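Local atomic coordinates of uncharacterized protein PF1083 (Pyrococcus furiosus, PDB entry 3NRN), a protein that is of unknown function but binds adenosine monophosphate and probably acts as an oxidoreductase of the flavin-containing amine oxidase family. Residues G9-R21 against V191-K203. Numbering follows the deposited sequence.
Sequences GLGGLLAGAFLAR and VIDELERIIMENK. With AMP (adenosine monophosphate), chain B.
Leu195 fits as a knob into a hole formed by Leu10, Leu13, Leu14 and Ala17. It joins helix 188-200 to helix 10-21, which follows strand 2-6 of the Rossmann-type nucleotide-binding fold. Gly9 is the N-cap of helix 10-21 and lies in the AMP pocket. The axes of the two segments cross at 33°, running in roughly the same direction, and come within 8.4 Å. The CB of Leu195 lies beside Leu13 CB. With CG anti to the carbonyl carbon (chi1 -64°), the two methyls are carried into the hole. CD1 packs 3.7 Å from Leu13 CB and also meets Leu10 CD1 and Leu14 CD2. CD2 reaches Leu14 CD2 and, at 4.0 Å, Ala17 CB. Ile199 continues the apolar seam, with CG1 3.7 Å from Ala17 CA. A CB on Gly16 would come tight against Ile199 CD1. Beyond the helix end, the amide of Asn202 turns back on its own helix, where ND2 gives Ile198 O a nearly straight 2.6 Å hydrogen bond. The same amide packs against Arg21. With an alanine here, Ile198 O would probably lose its amide donor and Arg21 that packing. No direct hydrogen bond links the segments. A water lies within hydrogen-bonding distance of both Ala20 O and Asn202 O, and Asn202 CB rests 3.7 Å from Ala20 CB.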
loop_
_atom_site.group_PDB
_atom_site.type_symbol
_atom_site.label_atom_id
_atom_site.label_comp_id
_atom_site.label_asym_id
_atom_site.label_seq_id
_atom_site.Cartn_x
_atom_site.Cartn_y
_atom_site.Cartn_z
ATOM N N GLY A 9 10.953 6.626 0.104
ATOM C CA GLY A 9 10.004 5.533 0.071
ATOM C C GLY A 9 9.352 5.558 -1.301
ATOM O O GLY A 9 9.726 6.372 -2.155
ATOM N N LEU A 10 8.378 4.678 -1.521
ATOM C CA LEU A 10 7.693 4.627 -2.806
ATOM C C LEU A 10 7.115 5.989 -3.201
ATOM O O LEU A 10 7.371 6.482 -4.303
ATOM C CB LEU A 10 6.580 3.579 -2.770
ATOM C CG LEU A 10 5.827 3.450 -4.099
ATOM C CD1 LEU A 10 6.795 2.985 -5.195
ATOM C CD2 LEU A 10 4.666 2.467 -3.938
ATOM N N GLY A 11 6.338 6.598 -2.305
ATOM C CA GLY A 11 5.765 7.894 -2.610
ATOM C C GLY A 11 6.822 8.939 -2.971
ATOM O O GLY A 11 6.687 9.653 -3.965
ATOM N N GLY A 12 7.874 9.035 -2.160
ATOM C CA GLY A 12 8.924 10.008 -2.426
ATOM C C GLY A 12 9.618 9.779 -3.764
ATOM O O GLY A 12 9.841 10.721 -4.523
ATOM N N LEU A 13 9.968 8.525 -4.047
ATOM C CA LEU A 13 10.643 8.174 -5.298
ATOM C C LEU A 13 9.741 8.373 -6.525
ATOM O O LEU A 13 10.222 8.745 -7.593
ATOM C CB LEU A 13 11.154 6.730 -5.228
ATOM C CG LEU A 13 12.235 6.523 -4.154
ATOM C CD1 LEU A 13 12.547 5.039 -3.990
ATOM C CD2 LEU A 13 13.486 7.314 -4.540
ATOM N N LEU A 14 8.439 8.136 -6.370
ATOM C CA LEU A 14 7.504 8.337 -7.482
ATOM C C LEU A 14 7.455 9.831 -7.812
ATOM O O LEU A 14 7.556 10.225 -8.971
ATOM C CB LEU A 14 6.087 7.839 -7.111
ATOM C CG LEU A 14 5.858 6.317 -7.084
ATOM C CD1 LEU A 14 4.529 5.972 -6.425
ATOM C CD2 LEU A 14 5.893 5.777 -8.519
ATOM N N ALA A 15 7.304 10.661 -6.782
ATOM C CA ALA A 15 7.246 12.104 -6.976
ATOM C C ALA A 15 8.555 12.636 -7.555
ATOM O O ALA A 15 8.547 13.451 -8.479
ATOM C CB ALA A 15 6.941 12.787 -5.660
ATOM N N GLY A 16 9.675 12.171 -7.004
ATOM C CA GLY A 16 10.975 12.613 -7.478
ATOM C C GLY A 16 11.199 12.247 -8.934
ATOM O O GLY A 16 11.742 13.029 -9.718
ATOM N N ALA A 17 10.781 11.047 -9.303
ATOM C CA ALA A 17 10.938 10.589 -10.666
ATOM C C ALA A 17 10.070 11.415 -11.616
ATOM O O ALA A 17 10.539 11.860 -12.663
ATOM C CB ALA A 17 10.564 9.122 -10.759
ATOM N N PHE A 18 8.808 11.628 -11.252
ATOM C CA PHE A 18 7.902 12.390 -12.112
ATOM C C PHE A 18 8.412 13.801 -12.358
ATOM O O PHE A 18 8.422 14.285 -13.496
ATOM C CB PHE A 18 6.497 12.474 -11.496
ATOM C CG PHE A 18 5.482 13.143 -12.390
ATOM C CD1 PHE A 18 4.739 12.397 -13.301
ATOM C CD2 PHE A 18 5.293 14.525 -12.345
ATOM C CE1 PHE A 18 3.815 13.022 -14.159
ATOM C CE2 PHE A 18 4.374 15.163 -13.197
ATOM C CZ PHE A 18 3.634 14.406 -14.107
ATOM N N LEU A 19 8.836 14.458 -11.284
ATOM C CA LEU A 19 9.326 15.823 -11.366
ATOM C C LEU A 19 10.677 15.935 -12.070
ATOM O O LEU A 19 10.919 16.899 -12.796
ATOM C CB LEU A 19 9.397 16.429 -9.962
ATOM C CG LEU A 19 8.035 16.603 -9.276
ATOM C CD1 LEU A 19 8.224 17.052 -7.835
ATOM C CD2 LEU A 19 7.192 17.623 -10.047
ATOM N N ALA A 20 11.554 14.957 -11.865
ATOM C CA ALA A 20 12.865 14.984 -12.515
ATOM C C ALA A 20 12.653 14.844 -14.019
ATOM O O ALA A 20 13.304 15.518 -14.820
ATOM C CB ALA A 20 13.729 13.853 -12.006
ATOM N N ARG A 21 11.731 13.968 -14.395
ATOM C CA ARG A 21 11.417 13.753 -15.802
ATOM C C ARG A 21 10.936 15.058 -16.425
ATOM O O ARG A 21 11.265 15.359 -17.572
ATOM C CB ARG A 21 10.324 12.693 -15.961
ATOM C CG ARG A 21 10.789 11.381 -16.581
ATOM C CD ARG A 21 9.718 10.839 -17.523
ATOM N NE ARG A 21 8.374 11.003 -16.960
ATOM C CZ ARG A 21 7.369 11.635 -17.567
ATOM N NH1 ARG A 21 7.539 12.172 -18.770
ATOM N NH2 ARG A 21 6.190 11.741 -16.966
ATOM N N VAL A 191 10.582 -2.125 -8.772
ATOM C CA VAL A 191 10.027 -0.795 -8.939
ATOM C C VAL A 191 11.002 0.269 -8.438
ATOM O O VAL A 191 11.220 1.297 -9.085
ATOM C CB VAL A 191 8.705 -0.684 -8.171
ATOM C CG1 VAL A 191 8.233 0.760 -8.132
ATOM C CG2 VAL A 191 7.669 -1.570 -8.839
ATOM N N ILE A 192 11.586 0.009 -7.279
ATOM C CA ILE A 192 12.524 0.930 -6.674
ATOM C C ILE A 192 13.730 1.169 -7.575
ATOM O O ILE A 192 14.160 2.309 -7.747
ATOM C CB ILE A 192 13.013 0.394 -5.316
ATOM C CG1 ILE A 192 11.814 0.140 -4.392
ATOM C CG2 ILE A 192 14.005 1.370 -4.706
ATOM C CD1 ILE A 192 10.946 1.362 -4.113
ATOM N N ASP A 193 14.271 0.097 -8.150
ATOM C CA ASP A 193 15.437 0.217 -9.028
ATOM C C ASP A 193 15.134 1.094 -10.240
ATOM O O ASP A 193 15.967 1.894 -10.666
ATOM C CB ASP A 193 15.915 -1.168 -9.488
ATOM C CG ASP A 193 16.495 -1.997 -8.346
ATOM O OD1 ASP A 193 17.056 -1.411 -7.395
ATOM O OD2 ASP A 193 16.406 -3.242 -8.410
ATOM N N GLU A 194 13.935 0.953 -10.791
ATOM C CA GLU A 194 13.551 1.757 -11.944
ATOM C C GLU A 194 13.362 3.234 -11.598
ATOM O O GLU A 194 13.769 4.108 -12.363
ATOM C CB GLU A 194 12.279 1.187 -12.582
ATOM C CG GLU A 194 12.557 0.044 -13.548
ATOM C CD GLU A 194 13.353 0.506 -14.770
ATOM O OE1 GLU A 194 12.742 1.049 -15.716
ATOM O OE2 GLU A 194 14.588 0.341 -14.773
ATOM N N LEU A 195 12.755 3.523 -10.448
ATOM C CA LEU A 195 12.553 4.916 -10.056
ATOM C C LEU A 195 13.899 5.587 -9.784
ATOM O O LEU A 195 14.088 6.761 -10.105
ATOM C CB LEU A 195 11.647 5.008 -8.815
ATOM C CG LEU A 195 10.204 4.508 -9.010
ATOM C CD1 LEU A 195 9.434 4.611 -7.706
ATOM C CD2 LEU A 195 9.505 5.323 -10.113
ATOM N N GLU A 196 14.825 4.840 -9.186
ATOM C CA GLU A 196 16.161 5.358 -8.893
ATOM C C GLU A 196 16.888 5.683 -10.200
ATOM O O GLU A 196 17.549 6.721 -10.318
ATOM C CB GLU A 196 16.975 4.329 -8.091
ATOM C CG GLU A 196 18.461 4.674 -7.960
ATOM C CD GLU A 196 19.220 3.708 -7.057
ATOM O OE1 GLU A 196 19.130 2.484 -7.268
ATOM O OE2 GLU A 196 19.916 4.174 -6.134
ATOM N N ARG A 197 16.765 4.794 -11.180
ATOM C CA ARG A 197 17.411 5.007 -12.472
ATOM C C ARG A 197 16.844 6.241 -13.166
ATOM O O ARG A 197 17.586 7.036 -13.738
ATOM C CB ARG A 197 17.209 3.788 -13.381
ATOM C CG ARG A 197 17.577 4.036 -14.849
ATOM C CD ARG A 197 17.196 2.856 -15.737
ATOM N NE ARG A 197 15.752 2.760 -15.958
ATOM C CZ ARG A 197 15.041 3.633 -16.666
ATOM N NH1 ARG A 197 15.634 4.677 -17.228
ATOM N NH2 ARG A 197 13.735 3.461 -16.828
ATOM N N ILE A 198 15.526 6.394 -13.113
ATOM C CA ILE A 198 14.868 7.518 -13.764
ATOM C C ILE A 198 15.274 8.853 -13.161
ATOM O O ILE A 198 15.436 9.846 -13.877
ATOM C CB ILE A 198 13.337 7.366 -13.703
ATOM C CG1 ILE A 198 12.912 6.155 -14.537
ATOM C CG2 ILE A 198 12.663 8.635 -14.199
ATOM C CD1 ILE A 198 11.479 5.728 -14.311
ATOM N N ILE A 199 15.430 8.880 -11.845
ATOM C CA ILE A 199 15.831 10.101 -11.157
ATOM C C ILE A 199 17.284 10.462 -11.488
ATOM O O ILE A 199 17.608 11.623 -11.751
ATOM C CB ILE A 199 15.713 9.938 -9.620
ATOM C CG1 ILE A 199 14.252 9.724 -9.228
ATOM C CG2 ILE A 199 16.257 11.180 -8.909
ATOM C CD1 ILE A 199 14.053 9.452 -7.746
HETATM N N MSE A 200 18.155 9.460 -11.475
HETATM C CA MSE A 200 19.565 9.702 -11.748
HETATM C C MSE A 200 19.831 10.060 -13.207
HETATM O O MSE A 200 20.743 10.828 -13.501
HETATM C CB MSE A 200 20.393 8.486 -11.327
HETATM C CG MSE A 200 20.262 8.155 -9.839
HETATM SE SE MSE A 200 20.788 9.515 -8.745
HETATM C CE MSE A 200 19.349 10.512 -8.647
ATOM N N GLU A 201 19.030 9.524 -14.122
ATOM C CA GLU A 201 19.222 9.829 -15.534
ATOM C C GLU A 201 18.546 11.143 -15.914
ATOM O O GLU A 201 18.637 11.593 -17.051
ATOM C CB GLU A 201 18.697 8.683 -16.403
ATOM C CG GLU A 201 19.291 7.336 -16.015
ATOM C CD GLU A 201 19.062 6.249 -17.046
ATOM O OE1 GLU A 201 18.000 6.250 -17.703
ATOM O OE2 GLU A 201 19.947 5.376 -17.181
ATOM N N ASN A 202 17.873 11.768 -14.956
ATOM C CA ASN A 202 17.208 13.032 -15.227
ATOM C C ASN A 202 17.739 14.156 -14.351
ATOM O O ASN A 202 16.975 14.989 -13.852
ATOM C CB ASN A 202 15.698 12.889 -15.046
ATOM C CG ASN A 202 15.033 12.234 -16.244
ATOM O OD1 ASN A 202 14.822 12.872 -17.272
ATOM N ND2 ASN A 202 14.709 10.952 -16.118
ATOM N N LYS A 203 19.056 14.155 -14.161
ATOM C CA LYS A 203 19.752 15.179 -13.384
ATOM C C LYS A 203 19.467 15.218 -11.884
ATOM O O LYS A 203 19.895 16.144 -11.197
ATOM C CB LYS A 203 19.468 16.556 -13.994
ATOM C CG LYS A 203 20.034 16.744 -15.399
ATOM C CD LYS A 203 19.545 18.043 -16.027
ATOM C CE LYS A 203 20.311 18.373 -17.304
ATOM N NZ LYS A 203 20.283 17.267 -18.305
HETATM P P AMP B . 8.167 4.624 3.667
HETATM O O1P AMP B . 7.438 5.763 2.984
HETATM O O2P AMP B . 7.740 4.558 5.131
HETATM O O3P AMP B . 8.179 3.358 2.907
HETATM O "O5'" AMP B . 9.634 5.261 3.701
HETATM C "C5'" AMP B . 9.803 6.615 4.137
HETATM C "C4'" AMP B . 11.313 6.801 4.075
HETATM O "O4'" AMP B . 11.735 7.940 4.830
HETATM C "C3'" AMP B . 12.116 5.620 4.594
HETATM O "O3'" AMP B . 12.996 5.284 3.501
HETATM C "C2'" AMP B . 12.859 6.213 5.809
HETATM O "O2'" AMP B . 14.164 5.668 6.087
HETATM C "C1'" AMP B . 12.982 7.663 5.378
HETATM N N9 AMP B . 13.034 8.647 6.477
HETATM C C8 AMP B . 12.316 8.644 7.631
HETATM N N7 AMP B . 12.588 9.769 8.342
HETATM C C5 AMP B . 13.418 10.520 7.605
HETATM C C6 AMP B . 14.080 11.817 7.804
HETATM N N6 AMP B . 13.848 12.497 8.960
HETATM N N1 AMP B . 14.881 12.251 6.801
HETATM C C2 AMP B . 15.044 11.535 5.634
HETATM N N3 AMP B . 14.514 10.307 5.403
HETATM C C4 AMP B . 13.713 9.784 6.364
HETATM O O HOH W 1 15.522 17.176 -14.655
#